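Local coordinates for thermostable carboxypeptidase 1 (Pyrococcus furiosus, PDB 1KA2), which releases amino acids one after another from the C-terminus of peptides with broad specificity, using a cobalt-dependent HEXXH active site, at residues E336-Y339 with L340-I344; K313-V316 with E317-P321; F490-W493 with V494-Y498; H200-E203 with K204-Y207; V215-W218 with I219-F223. All coordinates share one frame; numbering follows the deposited sequence.

Interaction 1 of 5, residues E336-Y339 with L340-I344; sequences EDVY and LYFNI
Asn343 lays its amide over one face of the Tyr339 ring, with ND2 3.5 Å from CE1 of Tyr339. The ring and amide planes lie 24° apart, with ND2 over the ring toward its rim. One of the amide hydrogens is spent on the backbone of the same tyrosine: Asn343 ND2 donates to Tyr339 O over 3.1 Å in a nearly straight bond (173°). That acceptor lies within the amide plane, although the nitrogen itself stands above the plane of the carbonyl it meets. ND2 also donates to the carbonyl of Arg311, and with two carbonyls to satisfy, the amide has little freedom to turn. The tyrosine ring reaches its place because CG lies opposite the backbone N (chi1 -178°), which swings it alongside the next turn of the helix. Asn343 N also reaches Tyr339 O, but weakly.

One residue earlier a purely apolar version of the same spacing appears. CG1 of Val338 rides over a face of the Phe342 ring, 3.9 Å from CE1, while Phe342 N donates to Val338 O at 2.9 Å. The two side chains run side by side and point the same way, and both touch Val316 of helix 313-326. Both pairs are four residues apart, the spacing by which an alpha-helix aligns successive turns, and the asparagine amide extends that pattern across the C-terminal end of helix 335-342.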
# COMPACT_ATOMS: atom_id res chain seq x y z
N GLU A 336 15.03 -12.36 -37.17
CA GLU A 336 16.32 -12.99 -36.85
C GLU A 336 17.16 -11.94 -36.14
O GLU A 336 17.93 -12.25 -35.23
CB GLU A 336 17.05 -13.45 -38.12
CG GLU A 336 17.05 -14.97 -38.34
CD GLU A 336 17.84 -15.74 -37.28
OE1 GLU A 336 19.05 -15.48 -37.11
OE2 GLU A 336 17.24 -16.63 -36.62
N ASP A 337 17.01 -10.69 -36.56
CA ASP A 337 17.74 -9.59 -35.95
C ASP A 337 17.33 -9.48 -34.49
O ASP A 337 18.15 -9.19 -33.62
CB ASP A 337 17.41 -8.27 -36.66
CG ASP A 337 18.30 -8.02 -37.86
OD1 ASP A 337 17.91 -7.21 -38.73
OD2 ASP A 337 19.41 -8.60 -37.91
N VAL A 338 16.05 -9.71 -34.22
CA VAL A 338 15.55 -9.65 -32.85
C VAL A 338 16.08 -10.86 -32.10
O VAL A 338 16.45 -10.76 -30.94
CB VAL A 338 14.00 -9.63 -32.81
CG1 VAL A 338 13.53 -9.57 -31.36
CG2 VAL A 338 13.46 -8.42 -33.59
N TYR A 339 16.12 -12.00 -32.78
CA TYR A 339 16.63 -13.20 -32.14
C TYR A 339 18.08 -13.01 -31.69
O TYR A 339 18.37 -13.14 -30.50
CB TYR A 339 16.57 -14.41 -33.08
CG TYR A 339 17.05 -15.66 -32.39
CD1 TYR A 339 16.23 -16.33 -31.49
CD2 TYR A 339 18.35 -16.13 -32.58
CE1 TYR A 339 16.70 -17.44 -30.77
CE2 TYR A 339 18.83 -17.23 -31.87
CZ TYR A 339 18.00 -17.88 -30.97
OH TYR A 339 18.47 -18.97 -30.26
N LEU A 340 18.98 -12.71 -32.62
CA LEU A 340 20.39 -12.51 -32.29
C LEU A 340 20.56 -11.48 -31.17
O LEU A 340 21.40 -11.62 -30.29
CB LEU A 340 21.18 -12.08 -33.54
CG LEU A 340 21.24 -13.09 -34.70
CD1 LEU A 340 21.90 -12.45 -35.91
CD2 LEU A 340 22.01 -14.35 -34.28
N TYR A 341 19.73 -10.44 -31.22
CA TYR A 341 19.74 -9.38 -30.22
C TYR A 341 19.43 -9.97 -28.84
O TYR A 341 20.17 -9.74 -27.88
CB TYR A 341 18.69 -8.34 -30.63
CG TYR A 341 18.37 -7.26 -29.62
CD1 TYR A 341 19.39 -6.57 -28.96
CD2 TYR A 341 17.05 -6.90 -29.37
CE1 TYR A 341 19.09 -5.54 -28.08
CE2 TYR A 341 16.74 -5.87 -28.49
CZ TYR A 341 17.76 -5.19 -27.85
OH TYR A 341 17.44 -4.16 -26.99
N PHE A 342 18.37 -10.77 -28.75
CA PHE A 342 17.96 -11.39 -27.49
C PHE A 342 18.94 -12.44 -26.97
O PHE A 342 18.83 -12.86 -25.82
CB PHE A 342 16.59 -12.08 -27.67
CG PHE A 342 15.41 -11.17 -27.47
CD1 PHE A 342 15.49 -9.81 -27.72
CD2 PHE A 342 14.18 -11.70 -27.06
CE1 PHE A 342 14.38 -8.99 -27.58
CE2 PHE A 342 13.07 -10.89 -26.91
CZ PHE A 342 13.17 -9.53 -27.18
N ASN A 343 19.88 -12.87 -27.80
CA ASN A 343 20.82 -13.90 -27.39
C ASN A 343 22.29 -13.55 -27.50
O ASN A 343 23.13 -14.44 -27.52
CB ASN A 343 20.55 -15.17 -28.19
CG ASN A 343 19.26 -15.85 -27.78
OD1 ASN A 343 19.28 -16.77 -26.98
ND2 ASN A 343 18.14 -15.38 -28.31
N ILE A 344 22.59 -12.27 -27.57
CA ILE A 344 23.97 -11.84 -27.66
C ILE A 344 24.77 -12.51 -26.54
O ILE A 344 24.23 -12.88 -25.50
CB ILE A 344 24.07 -10.31 -27.54
CG1 ILE A 344 23.62 -9.68 -28.86
CG2 ILE A 344 25.48 -9.89 -27.19
CD1 ILE A 344 23.73 -8.19 -28.90

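Interaction 2 of 5, residues K313-V316 with E317-P321; sequences KEFV and ELIYP
Val316 O receives the N-H of Tyr320 at 2.8 Å, the shortest of four backbone bonds that wind this first part of helix 313-326, but the bond is bent, its N-H...O angle only 131°. Immediately beyond, the nitrogen of Pro321 has no bond to the preceding turn, and the helix kinks there.

The side chains that carry the contact are Phe315 and Ile319, one turn apart. CG1 of Ile319 stands over a face of the phenylalanine ring, 3.7 Å from its centroid, and meets CE2 of Phe315 at 3.6 Å. CD1 of the isoleucine continues across to CZ, at 3.8 Å. With CG of Phe315 opposite its own nitrogen (chi1 -176°), the ring leans along the helix toward the isoleucine, whose CG1 branch also lies against the carbonyl oxygen of Phe315. Both residues face helix 209-223, where Ile219 touches each of them. Replacing Phe315 with an alanine would probably leave the CG1-CD1 branch of Ile319 without the surface it rests on, and open a gap toward helix 209-223.

On another side of the helix the charged chains cross at about a right angle. Lys313 and Glu317 meet through CG of the lysine and OE1 of the glutamate at 3.9 Å, but NZ of Lys313 remains 5.5 Å from OE1 of Glu317 and instead makes a salt bridge with Glu336. The chemistry thus divides the helix: apolar carbon is directed inward to another helix, whereas the lysine's charge is spent on helix 335-342 rather than on its own turn.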
# COMPACT_ATOMS: atom_id res chain seq x y z
N LYS A 313 13.52 -18.67 -30.24
CA LYS A 313 13.13 -18.15 -31.54
C LYS A 313 11.61 -18.00 -31.66
O LYS A 313 11.11 -17.05 -32.26
CB LYS A 313 13.64 -19.09 -32.63
CG LYS A 313 13.40 -18.60 -34.02
CD LYS A 313 14.16 -17.32 -34.23
CE LYS A 313 14.09 -16.83 -35.66
NZ LYS A 313 14.99 -15.68 -35.83
N GLU A 314 10.88 -18.95 -31.08
CA GLU A 314 9.43 -18.94 -31.11
C GLU A 314 8.81 -17.73 -30.41
O GLU A 314 7.90 -17.09 -30.94
CB GLU A 314 8.88 -20.23 -30.49
CG GLU A 314 9.21 -21.52 -31.21
CD GLU A 314 10.68 -21.92 -31.07
OE1 GLU A 314 11.25 -21.76 -29.97
OE2 GLU A 314 11.23 -22.41 -32.07
N PHE A 315 9.31 -17.41 -29.22
CA PHE A 315 8.78 -16.25 -28.49
C PHE A 315 9.03 -15.00 -29.33
O PHE A 315 8.21 -14.08 -29.37
CB PHE A 315 9.46 -16.12 -27.11
CG PHE A 315 8.90 -15.00 -26.27
CD1 PHE A 315 7.68 -15.15 -25.62
CD2 PHE A 315 9.55 -13.77 -26.19
CE1 PHE A 315 7.10 -14.10 -24.92
CE2 PHE A 315 8.99 -12.71 -25.50
CZ PHE A 315 7.76 -12.87 -24.85
N VAL A 316 10.16 -14.97 -30.03
CA VAL A 316 10.50 -13.83 -30.87
C VAL A 316 9.52 -13.68 -32.04
O VAL A 316 9.13 -12.55 -32.38
CB VAL A 316 11.95 -13.96 -31.42
CG1 VAL A 316 12.15 -13.01 -32.62
CG2 VAL A 316 12.95 -13.66 -30.29
N GLU A 317 9.16 -14.80 -32.66
CA GLU A 317 8.21 -14.77 -33.78
C GLU A 317 6.84 -14.33 -33.30
O GLU A 317 6.16 -13.57 -33.97
CB GLU A 317 8.09 -16.15 -34.44
CG GLU A 317 9.34 -16.60 -35.17
CD GLU A 317 9.26 -18.05 -35.64
OE1 GLU A 317 10.25 -18.52 -36.26
OE2 GLU A 317 8.22 -18.70 -35.39
N LEU A 318 6.46 -14.80 -32.11
CA LEU A 318 5.18 -14.45 -31.51
C LEU A 318 4.99 -12.97 -31.22
O LEU A 318 3.91 -12.41 -31.41
CB LEU A 318 5.01 -15.23 -30.20
CG LEU A 318 3.85 -14.76 -29.31
CD1 LEU A 318 2.52 -14.97 -30.05
CD2 LEU A 318 3.88 -15.52 -27.98
N ILE A 319 6.05 -12.33 -30.74
CA ILE A 319 6.02 -10.92 -30.37
C ILE A 319 6.44 -9.98 -31.51
O ILE A 319 6.12 -8.78 -31.51
CB ILE A 319 6.95 -10.65 -29.17
CG1 ILE A 319 6.81 -11.77 -28.15
CG2 ILE A 319 6.62 -9.31 -28.52
CD1 ILE A 319 5.40 -12.05 -27.70
N TYR A 320 7.15 -10.54 -32.49
CA TYR A 320 7.64 -9.77 -33.62
C TYR A 320 6.63 -8.77 -34.20
O TYR A 320 6.92 -7.58 -34.33
CB TYR A 320 8.15 -10.70 -34.73
CG TYR A 320 8.77 -9.96 -35.89
CD1 TYR A 320 9.93 -9.20 -35.70
CD2 TYR A 320 8.17 -9.95 -37.14
CE1 TYR A 320 10.47 -8.46 -36.73
CE2 TYR A 320 8.70 -9.20 -38.19
CZ TYR A 320 9.85 -8.46 -37.97
OH TYR A 320 10.39 -7.70 -38.99
N PRO A 321 5.42 -9.25 -34.56
CA PRO A 321 4.45 -8.31 -35.11
C PRO A 321 4.10 -7.14 -34.19
O PRO A 321 3.90 -6.01 -34.64
CB PRO A 321 3.25 -9.20 -35.45
CG PRO A 321 3.43 -10.40 -34.56
CD PRO A 321 4.91 -10.63 -34.57

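Interaction 3 of 5, residues F490-W493 with V494-Y498; sequences FVRW and VKEKY
Three alpha-helical bonds in a row join the turns here, with Val494 N, Lys495 N and Glu496 N donating to the carbonyls of Phe490, Val491 and Arg492; the last is the shortest at 2.7 Å and almost straight (176°). One methyl of Val494 touches two aromatic rings: CG2 lies over a face of Phe490, 3.9 Å from CE2, and also meets CE3 of Trp493 at 3.7 Å. The extended part of Lys497 runs beside the indole, pointing the same way, and its CD rests 3.7 Å from CZ2 of Trp493. Its chain stays straight through chi3 before turning at chi4 (69°), which carries NZ past the indole to the carbonyl of Arg311 and the hydroxyl of Tyr339. An alanine in place of Trp493 would probably rob the Lys497 methylenes of their support, set that chain freer to move, and open a gap beside Ala431 of helix 421-440. Oily carbon and charge are therefore handled by the same lysine: its CD and CE run beside the tryptophan, while its ammonium, carried beyond the ring, bonds to oxygens of other parts of the chain.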
# COMPACT_ATOMS: atom_id res chain seq x y z
N PHE A 490 22.02 -27.52 -18.05
CA PHE A 490 22.29 -26.16 -18.48
C PHE A 490 23.33 -26.16 -19.60
O PHE A 490 23.25 -25.38 -20.54
CB PHE A 490 22.80 -25.31 -17.30
CG PHE A 490 23.01 -23.86 -17.65
CD1 PHE A 490 21.92 -23.02 -17.87
CD2 PHE A 490 24.29 -23.33 -17.77
CE1 PHE A 490 22.10 -21.67 -18.21
CE2 PHE A 490 24.49 -22.00 -18.11
CZ PHE A 490 23.39 -21.16 -18.33
N VAL A 491 24.32 -27.05 -19.49
CA VAL A 491 25.37 -27.15 -20.50
C VAL A 491 24.81 -27.61 -21.86
O VAL A 491 25.17 -27.07 -22.90
CB VAL A 491 26.49 -28.11 -20.05
CG1 VAL A 491 27.56 -28.20 -21.13
CG2 VAL A 491 27.10 -27.62 -18.74
N ARG A 492 23.93 -28.61 -21.84
CA ARG A 492 23.34 -29.10 -23.07
C ARG A 492 22.47 -28.01 -23.66
O ARG A 492 22.57 -27.69 -24.85
CB ARG A 492 22.49 -30.34 -22.83
CG ARG A 492 22.03 -31.00 -24.13
CD ARG A 492 20.84 -31.92 -23.92
NE ARG A 492 20.97 -32.72 -22.70
CZ ARG A 492 20.16 -33.73 -22.38
NH1 ARG A 492 19.16 -34.07 -23.19
NH2 ARG A 492 20.35 -34.40 -21.24
N TRP A 493 21.60 -27.43 -22.83
CA TRP A 493 20.73 -26.35 -23.29
C TRP A 493 21.57 -25.34 -24.08
O TRP A 493 21.28 -25.03 -25.23
CB TRP A 493 20.05 -25.65 -22.09
CG TRP A 493 19.15 -24.47 -22.50
CD1 TRP A 493 18.01 -24.53 -23.24
CD2 TRP A 493 19.38 -23.07 -22.23
NE1 TRP A 493 17.51 -23.26 -23.46
CE2 TRP A 493 18.33 -22.35 -22.84
CE3 TRP A 493 20.37 -22.37 -21.52
CZ2 TRP A 493 18.24 -20.96 -22.78
CZ3 TRP A 493 20.28 -20.98 -21.46
CH2 TRP A 493 19.22 -20.29 -22.09
N VAL A 494 22.64 -24.84 -23.46
CA VAL A 494 23.52 -23.88 -24.11
C VAL A 494 24.13 -24.41 -25.40
O VAL A 494 24.15 -23.72 -26.41
CB VAL A 494 24.66 -23.45 -23.15
CG1 VAL A 494 25.67 -22.57 -23.87
CG2 VAL A 494 24.07 -22.71 -21.97
N LYS A 495 24.64 -25.64 -25.35
CA LYS A 495 25.26 -26.28 -26.52
C LYS A 495 24.27 -26.36 -27.68
O LYS A 495 24.56 -25.95 -28.81
CB LYS A 495 25.75 -27.70 -26.16
CG LYS A 495 25.86 -28.68 -27.34
CD LYS A 495 24.51 -29.34 -27.67
CE LYS A 495 24.61 -30.42 -28.76
NZ LYS A 495 24.87 -29.90 -30.15
N GLU A 496 23.10 -26.89 -27.37
CA GLU A 496 22.01 -27.08 -28.32
C GLU A 496 21.45 -25.75 -28.83
O GLU A 496 20.75 -25.71 -29.84
CB GLU A 496 20.92 -27.90 -27.63
CG GLU A 496 19.68 -28.20 -28.44
CD GLU A 496 18.65 -28.96 -27.60
OE1 GLU A 496 19.01 -30.01 -27.03
OE2 GLU A 496 17.49 -28.49 -27.52
N LYS A 497 21.77 -24.67 -28.13
CA LYS A 497 21.27 -23.35 -28.51
C LYS A 497 22.27 -22.50 -29.28
O LYS A 497 21.89 -21.74 -30.17
CB LYS A 497 20.80 -22.61 -27.26
CG LYS A 497 20.14 -21.26 -27.51
CD LYS A 497 19.57 -20.73 -26.20
CE LYS A 497 19.09 -19.30 -26.31
NZ LYS A 497 17.89 -19.10 -27.15
N TYR A 498 23.55 -22.62 -28.93
CA TYR A 498 24.59 -21.84 -29.61
C TYR A 498 25.49 -22.65 -30.57
O TYR A 498 26.39 -22.09 -31.21
CB TYR A 498 25.46 -21.10 -28.58
CG TYR A 498 24.73 -19.98 -27.87
CD1 TYR A 498 24.41 -20.07 -26.52
CD2 TYR A 498 24.33 -18.83 -28.56
CE1 TYR A 498 23.71 -19.04 -25.87
CE2 TYR A 498 23.64 -17.81 -27.93
CZ TYR A 498 23.33 -17.92 -26.59
OH TYR A 498 22.64 -16.90 -25.97

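Interaction 4 of 5, residues H200-E203 with K204-Y207; sequences HPLE and KEKY
The side chains of Leu202 and Glu205 meet through carbon, CD2 of the leucine lying 3.8 Å from CG of the glutamate where the two chains pass at a slant. The same CG rests equally close to the leucine CA, so the glutamate's methylene covers the base of the leucine as well as one of its methyls. The Glu205 chain gets there by bending at chi2 (-61°), rather than stretching away from the turn.

Beneath the side chains the backbone is wound in a short 3-10 turn, recognised by bonds that span three residues instead of four. Lys204 N donates to Pro201 O at 2.9 Å; Glu205 N reaches Leu202 O at 3.4 Å, a weak bond; and Glu203 N bonds to His200 O. The turn lies in the loop between helix 169-192 and helix 209-223. Pro201 at its start, lacking an N-H, needs no acceptor there, and its CD lies over a face of the His200 ring. After Glu205 the backbone opens out, psi of that residue reaching 122°.

Farther out, one tyrosine serves both members of the central pair: Tyr333 packs on Leu202 and its hydroxyl shares a hydrogen bond with OE2 of Glu205, which probably limits how the bent glutamate can turn. Leu202 also packs on Tyr341 of helix 335-342. Glu203 extends away from the turn, and its carboxylate forms a salt bridge with Arg346. At the far end, Tyr207 is tied to Gly257 by backbone bonds and through its hydroxyl.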
# COMPACT_ATOMS: atom_id res chain seq x y z
N HIS A 200 24.60 -5.57 -30.66
CA HIS A 200 23.61 -5.43 -31.71
C HIS A 200 23.16 -3.97 -31.78
O HIS A 200 23.06 -3.30 -30.76
CB HIS A 200 22.40 -6.33 -31.43
CG HIS A 200 21.53 -6.55 -32.62
ND1 HIS A 200 21.76 -7.55 -33.53
CD2 HIS A 200 20.45 -5.87 -33.07
CE1 HIS A 200 20.87 -7.47 -34.51
NE2 HIS A 200 20.07 -6.45 -34.26
N PRO A 201 22.88 -3.46 -33.00
CA PRO A 201 22.44 -2.07 -33.12
C PRO A 201 21.13 -1.75 -32.40
O PRO A 201 20.89 -0.61 -32.00
CB PRO A 201 22.37 -1.86 -34.64
CG PRO A 201 22.08 -3.24 -35.17
CD PRO A 201 22.98 -4.10 -34.32
N LEU A 202 20.29 -2.77 -32.22
CA LEU A 202 19.02 -2.61 -31.53
C LEU A 202 19.20 -2.13 -30.08
O LEU A 202 18.26 -1.63 -29.46
CB LEU A 202 18.22 -3.92 -31.57
CG LEU A 202 17.47 -4.18 -32.88
CD1 LEU A 202 16.85 -5.57 -32.89
CD2 LEU A 202 16.40 -3.10 -33.06
N GLU A 203 20.41 -2.28 -29.55
CA GLU A 203 20.71 -1.85 -28.19
C GLU A 203 20.68 -0.33 -28.10
O GLU A 203 20.44 0.23 -27.02
CB GLU A 203 22.11 -2.30 -27.76
CG GLU A 203 22.33 -3.79 -27.75
CD GLU A 203 23.60 -4.16 -27.01
OE1 GLU A 203 23.97 -5.35 -27.04
OE2 GLU A 203 24.21 -3.27 -26.38
N LYS A 204 20.91 0.34 -29.22
CA LYS A 204 20.94 1.80 -29.23
C LYS A 204 19.61 2.44 -29.60
O LYS A 204 19.39 3.63 -29.34
CB LYS A 204 22.04 2.29 -30.18
CG LYS A 204 23.44 1.92 -29.71
CD LYS A 204 24.53 2.35 -30.69
CE LYS A 204 25.91 1.97 -30.16
NZ LYS A 204 27.00 2.27 -31.13
N GLU A 205 18.72 1.66 -30.18
CA GLU A 205 17.43 2.20 -30.56
C GLU A 205 16.65 2.71 -29.34
O GLU A 205 16.41 1.97 -28.39
CB GLU A 205 16.62 1.13 -31.30
CG GLU A 205 17.27 0.62 -32.60
CD GLU A 205 17.48 1.71 -33.66
OE1 GLU A 205 16.98 2.83 -33.48
OE2 GLU A 205 18.15 1.43 -34.69
N LYS A 206 16.29 3.99 -29.38
CA LYS A 206 15.53 4.61 -28.31
C LYS A 206 14.03 4.42 -28.53
O LYS A 206 13.59 4.20 -29.65
CB LYS A 206 15.81 6.11 -28.26
CG LYS A 206 17.20 6.49 -27.79
CD LYS A 206 17.33 8.01 -27.68
CE LYS A 206 18.68 8.43 -27.10
NZ LYS A 206 19.84 7.89 -27.88
N TYR A 207 13.26 4.48 -27.45
CA TYR A 207 11.81 4.34 -27.55
C TYR A 207 11.14 5.21 -26.49
O TYR A 207 11.76 5.58 -25.50
CB TYR A 207 11.39 2.88 -27.35
CG TYR A 207 11.68 2.32 -25.98
CD1 TYR A 207 10.87 2.63 -24.89
CD2 TYR A 207 12.78 1.49 -25.76
CE1 TYR A 207 11.15 2.13 -23.62
CE2 TYR A 207 13.07 0.99 -24.50
CZ TYR A 207 12.26 1.31 -23.43
OH TYR A 207 12.57 0.85 -22.17

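Interaction 5 of 5, residues V215-W218 with I219-F223; sequences VNLW and ILQKF
Lys222 lies over one face of the Trp218 indole, and its chain can be traced across that surface atom by atom. CB sits 3.5 Å from Trp218 O, the carbonyl to which Lys222 N donates at 3.0 Å. CG comes next and stands almost squarely above the six-membered ring, 3.6 Å from its centroid and 5° off the normal, a CH-pi contact. A bend at chi2 (-57°) sends the chain along the ring; CD touches lightly, and CE comes back to 3.4 Å from CZ2, with NE1 also near. The aliphatic part of the lysine thus works as a lid on the ring, touching it most closely through alternate carbons.

The indole's edge has a different neighbour: CG1 of Ile219 lies in the plane of the ring, 4.0 Å from CE3. That isoleucine lies side by side with Val215 one turn before it, Ile219 CD1 meeting Val215 CG1 at 4.1 Å, and its CG2 branch covers a face of the Phe223 ring.

Helix 209-223 packs against two others. Trp218 touches Ile319 and Val322 of helix 313-326. On another side Asn216 hydrogen-bonds through ND2 to Thr263, Leu220 touches Thr267, and Phe223 meets Phe271, all on helix 261-278, which carries the HEXXH motif. Leu220 comes within about 8 Å of Glu270, side chain to side chain, and so this helix backs the catalytic helix without reaching the metal.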
# COMPACT_ATOMS: atom_id res chain seq x y z
N VAL A 215 3.73 -3.05 -25.54
CA VAL A 215 4.29 -4.36 -25.86
C VAL A 215 4.27 -5.26 -24.62
O VAL A 215 3.82 -6.40 -24.69
CB VAL A 215 5.74 -4.23 -26.41
CG1 VAL A 215 6.40 -5.59 -26.47
CG2 VAL A 215 5.71 -3.63 -27.82
N ASN A 216 4.75 -4.75 -23.49
CA ASN A 216 4.74 -5.54 -22.26
C ASN A 216 3.31 -5.98 -21.91
O ASN A 216 3.08 -7.14 -21.59
CB ASN A 216 5.35 -4.77 -21.07
CG ASN A 216 6.88 -4.70 -21.14
OD1 ASN A 216 7.53 -5.57 -21.72
ND2 ASN A 216 7.46 -3.66 -20.52
N LEU A 217 2.37 -5.04 -21.97
CA LEU A 217 0.96 -5.34 -21.66
C LEU A 217 0.45 -6.50 -22.54
O LEU A 217 -0.20 -7.43 -22.05
CB LEU A 217 0.08 -4.11 -21.90
CG LEU A 217 -1.20 -3.95 -21.07
CD1 LEU A 217 -2.24 -3.16 -21.90
CD2 LEU A 217 -1.77 -5.30 -20.67
N TRP A 218 0.74 -6.42 -23.83
CA TRP A 218 0.31 -7.44 -24.79
C TRP A 218 0.90 -8.80 -24.44
O TRP A 218 0.22 -9.82 -24.53
CB TRP A 218 0.76 -7.05 -26.20
CG TRP A 218 0.23 -7.95 -27.28
CD1 TRP A 218 -0.96 -7.81 -27.96
CD2 TRP A 218 0.89 -9.08 -27.87
NE1 TRP A 218 -1.07 -8.78 -28.92
CE2 TRP A 218 0.05 -9.57 -28.90
CE3 TRP A 218 2.11 -9.72 -27.62
CZ2 TRP A 218 0.40 -10.68 -29.68
CZ3 TRP A 218 2.46 -10.82 -28.40
CH2 TRP A 218 1.60 -11.29 -29.42
N ILE A 219 2.17 -8.82 -24.07
CA ILE A 219 2.81 -10.08 -23.72
C ILE A 219 2.19 -10.67 -22.46
O ILE A 219 1.90 -11.87 -22.40
CB ILE A 219 4.33 -9.90 -23.52
CG1 ILE A 219 4.98 -9.53 -24.86
CG2 ILE A 219 4.94 -11.18 -22.95
CD1 ILE A 219 6.48 -9.35 -24.79
N LEU A 220 1.96 -9.84 -21.45
CA LEU A 220 1.37 -10.36 -20.23
C LEU A 220 -0.04 -10.93 -20.46
O LEU A 220 -0.41 -11.93 -19.84
CB LEU A 220 1.36 -9.30 -19.13
CG LEU A 220 2.76 -9.01 -18.56
CD1 LEU A 220 2.66 -7.91 -17.51
CD2 LEU A 220 3.36 -10.28 -17.95
N GLN A 221 -0.82 -10.33 -21.35
CA GLN A 221 -2.16 -10.85 -21.64
C GLN A 221 -2.01 -12.16 -22.42
O GLN A 221 -2.84 -13.06 -22.29
CB GLN A 221 -2.97 -9.84 -22.44
CG GLN A 221 -2.90 -8.43 -21.88
CD GLN A 221 -3.80 -7.44 -22.62
OE1 GLN A 221 -4.85 -7.06 -22.12
NE2 GLN A 221 -3.40 -7.03 -23.82
N LYS A 222 -0.96 -12.27 -23.22
CA LYS A 222 -0.73 -13.49 -23.97
C LYS A 222 -0.38 -14.62 -23.02
O LYS A 222 -0.68 -15.78 -23.29
CB LYS A 222 0.38 -13.29 -25.00
CG LYS A 222 -0.10 -12.56 -26.24
CD LYS A 222 -1.27 -13.30 -26.88
CE LYS A 222 -1.91 -12.47 -27.97
NZ LYS A 222 -3.10 -13.16 -28.56
N PHE A 223 0.26 -14.26 -21.91
CA PHE A 223 0.64 -15.24 -20.88
C PHE A 223 -0.56 -15.57 -19.98
O PHE A 223 -0.52 -16.52 -19.21
CB PHE A 223 1.76 -14.70 -19.99
CG PHE A 223 3.13 -14.68 -20.63
CD1 PHE A 223 3.37 -15.33 -21.84
CD2 PHE A 223 4.19 -14.04 -19.99
CE1 PHE A 223 4.64 -15.35 -22.40
CE2 PHE A 223 5.48 -14.05 -20.54
CZ PHE A 223 5.70 -14.71 -21.74

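Along the chain the order is interaction 4, then 5, 2, 1 and 3, running from the loop at residues 200-207 to the C-terminal helix 488-498. Interactions 1 and 2 occupy consecutive helices, 335-342 and 313-326, with centres 11 Å apart. Helix 313-326 also touches helix 209-223 of interaction 5, 12 Å away between centres, and so links interactions 1 and 5, which do not touch. The loop of interaction 4 packs on interaction 1, their centres 12 Å apart. Interactions 1, 2, 4 and 5 thereby build one side of a largely helical peptidase, whose metal-binding residues lie on helices 261-278 and 295-309; interaction 3 joins them through interaction 1.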